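Local coordinates for uncharacterized protein MG376 homolog (Mycoplasma pneumoniae, PDB 2HQL), which probably binds single-stranded DNA through an OB-fold domain, its precise cellular role being unknown, at residues 22-35 with 47-61. Sequence-based numbering, arbitrary orientation.
Sequences WSVKKTGFLVTIKQ and YYVIYANGQLAYELE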
ATOM      1  N   TRP A  22     -11.480  18.056  -0.733  1.00 25.30           N
ATOM      2  CA  TRP A  22     -11.923  17.992   0.654  1.00 24.52           C
ATOM      3  C   TRP A  22     -13.203  17.187   0.794  1.00 24.19           C
ATOM      4  O   TRP A  22     -14.082  17.262  -0.067  1.00 25.82           O
ATOM      5  CB  TRP A  22     -12.182  19.402   1.205  1.00 22.79           C
ATOM      6  CG  TRP A  22     -10.941  20.201   1.509  1.00 23.32           C
ATOM      7  CD1 TRP A  22     -10.361  21.171   0.726  1.00 21.08           C
ATOM      8  CD2 TRP A  22     -10.140  20.114   2.699  1.00 21.53           C
ATOM      9  NE1 TRP A  22      -9.257  21.692   1.363  1.00 20.47           N
ATOM     10  CE2 TRP A  22      -9.098  21.062   2.573  1.00 20.38           C
ATOM     11  CE3 TRP A  22     -10.203  19.322   3.859  1.00 20.59           C
ATOM     12  CZ2 TRP A  22      -8.127  21.244   3.565  1.00 20.88           C
ATOM     13  CZ3 TRP A  22      -9.236  19.501   4.845  1.00 19.94           C
ATOM     14  CH2 TRP A  22      -8.211  20.458   4.689  1.00 20.33           C
ATOM     15  N   SER A  23     -13.295  16.416   1.880  1.00 22.99           N
ATOM     16  CA  SER A  23     -14.479  15.627   2.183  1.00 21.42           C
ATOM     17  C   SER A  23     -15.531  16.664   2.549  1.00 21.63           C
ATOM     18  O   SER A  23     -15.222  17.853   2.614  1.00 22.16           O
ATOM     19  CB  SER A  23     -14.221  14.703   3.368  1.00 19.96           C
ATOM     20  OG  SER A  23     -13.841  15.453   4.506  1.00 23.12           O
ATOM     21  N   VAL A  24     -16.756  16.229   2.821  1.00 22.23           N
ATOM     22  CA  VAL A  24     -17.828  17.176   3.120  1.00 21.84           C
ATOM     23  C   VAL A  24     -17.604  18.150   4.277  1.00 22.43           C
ATOM     24  O   VAL A  24     -17.568  19.353   4.052  1.00 23.53           O
ATOM     25  CB  VAL A  24     -19.164  16.443   3.299  1.00 20.55           C
ATOM     26  CG1 VAL A  24     -20.302  17.462   3.464  1.00 20.98           C
ATOM     27  CG2 VAL A  24     -19.421  15.562   2.074  1.00 19.01           C
ATOM     28  N   LYS A  25     -17.460  17.661   5.505  1.00 23.71           N
ATOM     29  CA  LYS A  25     -17.226  18.565   6.637  1.00 23.69           C
ATOM     30  C   LYS A  25     -15.732  18.871   6.784  1.00 23.13           C
ATOM     31  O   LYS A  25     -15.281  19.311   7.837  1.00 24.23           O
ATOM     32  CB  LYS A  25     -17.756  17.951   7.940  1.00 23.12           C
ATOM     33  CG  LYS A  25     -19.273  17.819   8.010  1.00 24.02           C
ATOM     34  CD  LYS A  25     -19.735  17.226   9.345  1.00 25.96           C
ATOM     35  CE  LYS A  25     -19.496  18.178  10.526  1.00 27.64           C
ATOM     36  NZ  LYS A  25     -20.071  17.673  11.818  1.00 26.72           N
ATOM     37  N   LYS A  26     -14.989  18.647   5.702  1.00 23.33           N
ATOM     38  CA  LYS A  26     -13.541  18.843   5.634  1.00 20.88           C
ATOM     39  C   LYS A  26     -12.769  18.074   6.681  1.00 20.48           C
ATOM     40  O   LYS A  26     -11.676  18.476   7.078  1.00 20.13           O
ATOM     41  CB  LYS A  26     -13.177  20.327   5.676  1.00 19.72           C
ATOM     42  CG  LYS A  26     -13.512  21.017   4.374  1.00 19.95           C
ATOM     43  CD  LYS A  26     -13.286  22.509   4.425  1.00 21.63           C
ATOM     44  CE  LYS A  26     -11.981  22.897   3.773  1.00 20.89           C
ATOM     45  NZ  LYS A  26     -11.858  24.372   3.684  1.00 23.28           N
ATOM     46  N   THR A  27     -13.351  16.952   7.105  1.00 20.17           N
ATOM     47  CA  THR A  27     -12.746  16.047   8.080  1.00 21.88           C
ATOM     48  C   THR A  27     -11.332  15.644   7.599  1.00 21.43           C
ATOM     49  O   THR A  27     -10.427  15.394   8.401  1.00 22.02           O
ATOM     50  CB  THR A  27     -13.571  14.755   8.194  1.00 23.54           C
ATOM     51  OG1 THR A  27     -14.961  15.041   7.961  1.00 29.03           O
ATOM     52  CG2 THR A  27     -13.384  14.133   9.564  1.00 25.89           C
ATOM     53  N   GLY A  28     -11.168  15.571   6.277  1.00 20.64           N
ATOM     54  CA  GLY A  28      -9.892  15.209   5.691  1.00 18.44           C
ATOM     55  C   GLY A  28      -9.685  15.782   4.301  1.00 18.43           C
ATOM     56  O   GLY A  28     -10.615  16.265   3.655  1.00 16.67           O
ATOM     57  N   PHE A  29      -8.443  15.734   3.835  1.00 18.78           N
ATOM     58  CA  PHE A  29      -8.099  16.235   2.507  1.00 19.26           C
ATOM     59  C   PHE A  29      -7.502  15.089   1.711  1.00 19.59           C
ATOM     60  O   PHE A  29      -6.540  14.458   2.151  1.00 19.57           O
ATOM     61  CB  PHE A  29      -7.073  17.365   2.611  1.00 18.52           C
ATOM     62  CG  PHE A  29      -6.814  18.075   1.314  1.00 15.70           C
ATOM     63  CD1 PHE A  29      -7.836  18.772   0.675  1.00 13.85           C
ATOM     64  CD2 PHE A  29      -5.540  18.074   0.747  1.00 15.83           C
ATOM     65  CE1 PHE A  29      -7.603  19.464  -0.506  1.00 13.44           C
ATOM     66  CE2 PHE A  29      -5.286  18.769  -0.450  1.00 16.29           C
ATOM     67  CZ  PHE A  29      -6.322  19.467  -1.076  1.00 15.05           C
ATOM     68  N   LEU A  30      -8.069  14.824   0.540  1.00 20.07           N
ATOM     69  CA  LEU A  30      -7.586  13.739  -0.289  1.00 20.64           C
ATOM     70  C   LEU A  30      -6.845  14.184  -1.518  1.00 19.34           C
ATOM     71  O   LEU A  30      -7.316  15.029  -2.282  1.00 16.95           O
ATOM     72  CB  LEU A  30      -8.734  12.819  -0.706  1.00 23.20           C
ATOM     73  CG  LEU A  30      -9.228  11.847   0.368  1.00 26.58           C
ATOM     74  CD1 LEU A  30     -10.084  12.579   1.411  1.00 25.90           C
ATOM     75  CD2 LEU A  30     -10.023  10.740  -0.320  1.00 26.27           C
ATOM     76  N   VAL A  31      -5.681  13.573  -1.696  1.00 18.55           N
ATOM     77  CA  VAL A  31      -4.810  13.842  -2.824  1.00 19.55           C
ATOM     78  C   VAL A  31      -4.583  12.548  -3.622  1.00 19.02           C
ATOM     79  O   VAL A  31      -4.545  11.451  -3.063  1.00 17.37           O
ATOM     80  CB  VAL A  31      -3.446  14.421  -2.337  1.00 18.62           C
ATOM     81  CG1 VAL A  31      -2.479  14.594  -3.523  1.00 16.74           C
ATOM     82  CG2 VAL A  31      -3.678  15.761  -1.636  1.00 16.19           C
ATOM     83  N   THR A  32      -4.474  12.682  -4.939  1.00 19.28           N
ATOM     84  CA  THR A  32      -4.223  11.540  -5.799  1.00 18.07           C
ATOM     85  C   THR A  32      -2.886  11.749  -6.487  1.00 18.25           C
ATOM     86  O   THR A  32      -2.675  12.743  -7.193  1.00 16.33           O
ATOM     87  CB  THR A  32      -5.322  11.355  -6.834  1.00 18.38           C
ATOM     88  OG1 THR A  32      -6.516  10.934  -6.167  1.00 19.40           O
ATOM     89  CG2 THR A  32      -4.922  10.285  -7.845  1.00 20.38           C
ATOM     90  N   ILE A  33      -1.999  10.782  -6.259  1.00 18.52           N
ATOM     91  CA  ILE A  33      -0.626  10.787  -6.749  1.00 18.72           C
ATOM     92  C   ILE A  33      -0.362   9.789  -7.881  1.00 18.53           C
ATOM     93  O   ILE A  33      -0.980   8.734  -7.957  1.00 17.54           O
ATOM     94  CB  ILE A  33       0.335  10.451  -5.576  1.00 19.12           C
ATOM     95  CG1 ILE A  33       0.031  11.334  -4.368  1.00 20.87           C
ATOM     96  CG2 ILE A  33       1.753  10.621  -5.991  1.00 23.51           C
ATOM     97  CD1 ILE A  33       0.118  12.814  -4.615  1.00 19.86           C
ATOM     98  N   LYS A  34       0.581  10.144  -8.746  1.00 20.67           N
ATOM     99  CA  LYS A  34       0.996   9.305  -9.866  1.00 20.26           C
ATOM    100  C   LYS A  34       2.468   8.948  -9.676  1.00 20.42           C
ATOM    101  O   LYS A  34       3.286   9.803  -9.335  1.00 20.43           O
ATOM    102  CB  LYS A  34       0.857  10.057 -11.193  1.00 22.61           C
ATOM    103  CG  LYS A  34       1.567   9.365 -12.368  1.00 25.51           C
ATOM    104  CD  LYS A  34       1.611  10.215 -13.648  1.00 28.10           C
ATOM    105  CE  LYS A  34       2.524  11.437 -13.511  1.00 29.94           C
ATOM    106  NZ  LYS A  34       2.587  12.250 -14.774  1.00 31.27           N
ATOM    107  N   GLN A  35       2.803   7.682  -9.886  1.00 20.43           N
ATOM    108  CA  GLN A  35       4.187   7.237  -9.780  1.00 19.71           C
ATOM    109  C   GLN A  35       4.458   6.507 -11.081  1.00 19.69           C
ATOM    110  O   GLN A  35       3.643   5.690 -11.492  1.00 19.50           O
ATOM    111  CB  GLN A  35       4.379   6.275  -8.599  1.00 18.48           C
ATOM    112  CG  GLN A  35       5.844   5.952  -8.323  1.00 18.86           C
ATOM    113  CD  GLN A  35       6.066   5.137  -7.064  1.00 19.45           C
ATOM    114  OE1 GLN A  35       5.919   3.910  -7.059  1.00 19.01           O
ATOM    115  NE2 GLN A  35       6.418   5.822  -5.982  1.00 20.93           N
ATOM    116  N   TYR A  47      -1.358   5.040 -10.027  1.00 18.26           N
ATOM    117  CA  TYR A  47      -2.057   6.084  -9.299  1.00 16.68           C
ATOM    118  C   TYR A  47      -2.421   5.584  -7.919  1.00 16.29           C
ATOM    119  O   TYR A  47      -2.894   4.451  -7.750  1.00 13.41           O
ATOM    120  CB  TYR A  47      -3.316   6.512 -10.037  1.00 17.59           C
ATOM    121  CG  TYR A  47      -3.073   7.457 -11.200  1.00 18.94           C
ATOM    122  CD1 TYR A  47      -3.503   8.782 -11.147  1.00 19.57           C
ATOM    123  CD2 TYR A  47      -2.456   7.015 -12.369  1.00 19.71           C
ATOM    124  CE1 TYR A  47      -3.332   9.637 -12.233  1.00 19.94           C
ATOM    125  CE2 TYR A  47      -2.285   7.865 -13.459  1.00 20.48           C
ATOM    126  CZ  TYR A  47      -2.729   9.169 -13.383  1.00 21.30           C
ATOM    127  OH  TYR A  47      -2.594   9.998 -14.470  1.00 24.10           O
ATOM    128  N   TYR A  48      -2.193   6.455  -6.937  1.00 16.16           N
ATOM    129  CA  TYR A  48      -2.456   6.162  -5.540  1.00 15.65           C
ATOM    130  C   TYR A  48      -3.269   7.288  -4.945  1.00 16.09           C
ATOM    131  O   TYR A  48      -3.197   8.426  -5.409  1.00 16.14           O
ATOM    132  CB  TYR A  48      -1.135   6.039  -4.792  1.00 14.06           C
ATOM    133  CG  TYR A  48      -0.246   4.947  -5.339  1.00 14.69           C
ATOM    134  CD1 TYR A  48      -0.526   3.607  -5.083  1.00 15.05           C
ATOM    135  CD2 TYR A  48       0.866   5.250  -6.125  1.00 15.38           C
ATOM    136  CE1 TYR A  48       0.276   2.600  -5.591  1.00 17.46           C
ATOM    137  CE2 TYR A  48       1.678   4.244  -6.641  1.00 14.82           C
ATOM    138  CZ  TYR A  48       1.375   2.928  -6.367  1.00 16.07           C
ATOM    139  OH  TYR A  48       2.162   1.921  -6.856  1.00 18.91           O
ATOM    140  N   VAL A  49      -4.056   6.963  -3.925  1.00 16.28           N
ATOM    141  CA  VAL A  49      -4.862   7.963  -3.254  1.00 14.60           C
ATOM    142  C   VAL A  49      -4.351   8.050  -1.832  1.00 15.60           C
ATOM    143  O   VAL A  49      -4.259   7.054  -1.128  1.00 14.50           O
ATOM    144  CB  VAL A  49      -6.355   7.592  -3.237  1.00 13.99           C
ATOM    145  CG1 VAL A  49      -7.136   8.647  -2.482  1.00 15.31           C
ATOM    146  CG2 VAL A  49      -6.879   7.461  -4.654  1.00 13.74           C
ATOM    147  N   ILE A  50      -3.994   9.255  -1.424  1.00 17.00           N
ATOM    148  CA  ILE A  50      -3.486   9.482  -0.088  1.00 16.18           C
ATOM    149  C   ILE A  50      -4.373  10.532   0.566  1.00 17.74           C
ATOM    150  O   ILE A  50      -5.094  11.255  -0.123  1.00 16.48           O
ATOM    151  CB  ILE A  50      -2.023   9.981  -0.143  1.00 16.67           C
ATOM    152  CG1 ILE A  50      -1.939  11.304  -0.905  1.00 15.60           C
ATOM    153  CG2 ILE A  50      -1.154   8.956  -0.865  1.00 16.65           C
ATOM    154  CD1 ILE A  50      -0.564  11.927  -0.878  1.00 16.17           C
ATOM    155  N   TYR A  51      -4.348  10.602   1.893  1.00 19.20           N
ATOM    156  CA  TYR A  51      -5.153  11.597   2.598  1.00 21.15           C
ATOM    157  C   TYR A  51      -4.506  11.992   3.913  1.00 21.75           C
ATOM    158  O   TYR A  51      -3.500  11.412   4.310  1.00 23.92           O
ATOM    159  CB  TYR A  51      -6.580  11.092   2.872  1.00 17.37           C
ATOM    160  CG  TYR A  51      -6.692   9.956   3.864  1.00 17.64           C
ATOM    161  CD1 TYR A  51      -6.599   8.628   3.445  1.00 17.72           C
ATOM    162  CD2 TYR A  51      -6.894  10.205   5.221  1.00 17.11           C
ATOM    163  CE1 TYR A  51      -6.708   7.570   4.359  1.00 19.45           C
ATOM    164  CE2 TYR A  51      -7.002   9.155   6.146  1.00 19.78           C
ATOM    165  CZ  TYR A  51      -6.906   7.840   5.704  1.00 18.92           C
ATOM    166  OH  TYR A  51      -7.001   6.797   6.599  1.00 18.45           O
ATOM    167  N   ALA A  52      -5.092  12.991   4.573  1.00 21.89           N
ATOM    168  CA  ALA A  52      -4.603  13.482   5.855  1.00 20.22           C
ATOM    169  C   ALA A  52      -5.731  14.158   6.625  1.00 20.88           C
ATOM    170  O   ALA A  52      -6.701  14.637   6.043  1.00 20.57           O
ATOM    171  CB  ALA A  52      -3.463  14.462   5.640  1.00 19.27           C
ATOM    172  N   ASN A  53      -5.591  14.186   7.944  1.00 22.55           N
ATOM    173  CA  ASN A  53      -6.577  14.798   8.824  1.00 23.32           C
ATOM    174  C   ASN A  53      -5.957  15.914   9.671  1.00 23.32           C
ATOM    175  O   ASN A  53      -4.731  16.067   9.709  1.00 23.88           O
ATOM    176  CB  ASN A  53      -7.170  13.734   9.743  1.00 21.81           C
ATOM    177  CG  ASN A  53      -8.100  12.800   9.016  1.00 19.84           C
ATOM    178  OD1 ASN A  53      -9.267  13.121   8.791  1.00 21.78           O
ATOM    179  ND2 ASN A  53      -7.590  11.642   8.634  1.00 17.53           N
ATOM    180  N   GLY A  54      -6.818  16.693  10.322  1.00 23.02           N
ATOM    181  CA  GLY A  54      -6.385  17.775  11.191  1.00 23.83           C
ATOM    182  C   GLY A  54      -5.436  18.806  10.616  1.00 25.20           C
ATOM    183  O   GLY A  54      -5.639  19.309   9.514  1.00 24.44           O
ATOM    184  N   GLN A  55      -4.408  19.145  11.385  1.00 26.65           N
ATOM    185  CA  GLN A  55      -3.424  20.114  10.931  1.00 27.95           C
ATOM    186  C   GLN A  55      -2.803  19.681   9.612  1.00 27.45           C
ATOM    187  O   GLN A  55      -2.728  20.464   8.659  1.00 28.04           O
ATOM    188  CB  GLN A  55      -2.300  20.274  11.957  1.00 29.64           C
ATOM    189  CG  GLN A  55      -2.701  20.973  13.246  1.00 33.82           C
ATOM    190  CD  GLN A  55      -1.528  21.669  13.923  1.00 34.10           C
ATOM    191  OE1 GLN A  55      -1.649  22.156  15.047  1.00 35.76           O
ATOM    192  NE2 GLN A  55      -0.387  21.726  13.233  1.00 35.96           N
ATOM    193  N   LEU A  56      -2.360  18.426   9.570  1.00 26.71           N
ATOM    194  CA  LEU A  56      -1.704  17.852   8.397  1.00 24.78           C
ATOM    195  C   LEU A  56      -2.536  17.861   7.107  1.00 22.84           C
ATOM    196  O   LEU A  56      -1.982  17.732   6.019  1.00 21.51           O
ATOM    197  CB  LEU A  56      -1.230  16.433   8.729  1.00 26.23           C
ATOM    198  CG  LEU A  56      -0.290  15.691   7.767  1.00 27.49           C
ATOM    199  CD1 LEU A  56       0.881  16.570   7.380  1.00 26.74           C
ATOM    200  CD2 LEU A  56       0.202  14.415   8.443  1.00 27.98           C
ATOM    201  N   ALA A  57      -3.854  18.015   7.224  1.00 21.82           N
ATOM    202  CA  ALA A  57      -4.712  18.076   6.039  1.00 21.91           C
ATOM    203  C   ALA A  57      -4.473  19.430   5.387  1.00 22.23           C
ATOM    204  O   ALA A  57      -4.427  19.560   4.167  1.00 22.06           O
ATOM    205  CB  ALA A  57      -6.180  17.940   6.429  1.00 22.52           C
ATOM    206  N   TYR A  58      -4.307  20.437   6.232  1.00 23.53           N
ATOM    207  CA  TYR A  58      -4.057  21.797   5.791  1.00 24.45           C
ATOM    208  C   TYR A  58      -2.633  21.996   5.291  1.00 24.78           C
ATOM    209  O   TYR A  58      -2.377  22.882   4.470  1.00 25.65           O
ATOM    210  CB  TYR A  58      -4.373  22.749   6.930  1.00 23.98           C
ATOM    211  CG  TYR A  58      -5.852  22.919   7.113  1.00 23.30           C
ATOM    212  CD1 TYR A  58      -6.587  23.715   6.232  1.00 25.00           C
ATOM    213  CD2 TYR A  58      -6.527  22.273   8.145  1.00 23.31           C
ATOM    214  CE1 TYR A  58      -7.959  23.870   6.376  1.00 24.74           C
ATOM    215  CE2 TYR A  58      -7.903  22.417   8.297  1.00 25.16           C
ATOM    216  CZ  TYR A  58      -8.614  23.220   7.410  1.00 24.33           C
ATOM    217  OH  TYR A  58      -9.976  23.390   7.560  1.00 22.93           O
ATOM    218  N   GLU A  59      -1.711  21.176   5.796  1.00 24.78           N
ATOM    219  CA  GLU A  59      -0.323  21.207   5.350  1.00 25.26           C
ATOM    220  C   GLU A  59      -0.321  20.607   3.945  1.00 25.13           C
ATOM    221  O   GLU A  59       0.335  21.106   3.029  1.00 24.45           O
ATOM    222  CB  GLU A  59       0.554  20.328   6.235  1.00 25.64           C
ATOM    223  CG  GLU A  59       0.717  20.788   7.663  1.00 30.62           C
ATOM    224  CD  GLU A  59       1.521  19.797   8.486  1.00 33.05           C
ATOM    225  OE1 GLU A  59       2.645  19.441   8.052  1.00 35.25           O
ATOM    226  OE2 GLU A  59       1.033  19.371   9.563  1.00 34.07           O
ATOM    227  N   LEU A  60      -1.076  19.521   3.798  1.00 25.52           N
ATOM    228  CA  LEU A  60      -1.186  18.814   2.531  1.00 25.55           C
ATOM    229  C   LEU A  60      -1.723  19.733   1.432  1.00 25.99           C
ATOM    230  O   LEU A  60      -1.138  19.834   0.346  1.00 26.42           O
ATOM    231  CB  LEU A  60      -2.091  17.582   2.713  1.00 26.03           C
ATOM    232  CG  LEU A  60      -2.214  16.559   1.573  1.00 25.89           C
ATOM    233  CD1 LEU A  60      -0.823  16.209   1.035  1.00 24.94           C
ATOM    234  CD2 LEU A  60      -2.939  15.304   2.084  1.00 24.04           C
ATOM    235  N   GLU A  61      -2.830  20.412   1.720  1.00 26.03           N
ATOM    236  CA  GLU A  61      -3.437  21.327   0.758  1.00 25.19           C
ATOM    237  C   GLU A  61      -2.473  22.452   0.375  1.00 24.99           C
ATOM    238  O   GLU A  61      -2.471  22.914  -0.765  1.00 24.45           O
ATOM    239  CB  GLU A  61      -4.727  21.899   1.339  1.00 25.25           C
ATOM    240  CG  GLU A  61      -5.311  23.028   0.530  1.00 28.37           C
ATOM    241  CD  GLU A  61      -6.590  23.557   1.124  1.00 28.84           C
ATOM    242  OE1 GLU A  61      -6.603  23.876   2.333  1.00 29.85           O
ATOM    243  OE2 GLU A  61      -7.582  23.649   0.378  1.00 30.33           O
TER
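The Glu-61 carboxylate meets the edge of the Trp-22 ring, whose faces carry Phe-29 CD1, near the rim of one, and Lys-26 CE, over the centre of the other. Trp-22 NE1 gives Glu-61 OE2 a nearly linear hydrogen bond (2.8 Å, 178°), in the indole plane but reaching the oxygen from above the carboxylate. Trp-22 CH2 sits over the centre of the Tyr-58 ring, the ring planes inclined at 44°. The Phe-29 ring, swung over helix 54-64 because its CG stands anti to the backbone N (chi1 -171°), receives Glu-61 CB over one face as a CH-pi contact and Leu-60 CG at its edge. Ala-57 is small, its CB meeting Trp-22 CH2 at 3.7 Å and Phe-29 CB at 4.0 Å. Branched Val-31, Ile-33 and Ile-50 suit the buried sheet face they share with Phe-29; Val-31 CG2 packs on Leu-60 CG at 3.6 Å. On the face of Thr-32 and Lys-34, Tyr-47 carries Lys-34 CB over its ring. Paired backbone bonds at Phe-29/Ala-52, Val-31/Ile-50 and Ile-33/Tyr-48 tie this OB-fold hairpin. Glutamate suits position 61: its extended chain offers methylene to Phe-29 yet satisfies the indole N-H, fastening helix 54-64 to strands 9-22 and 28-39.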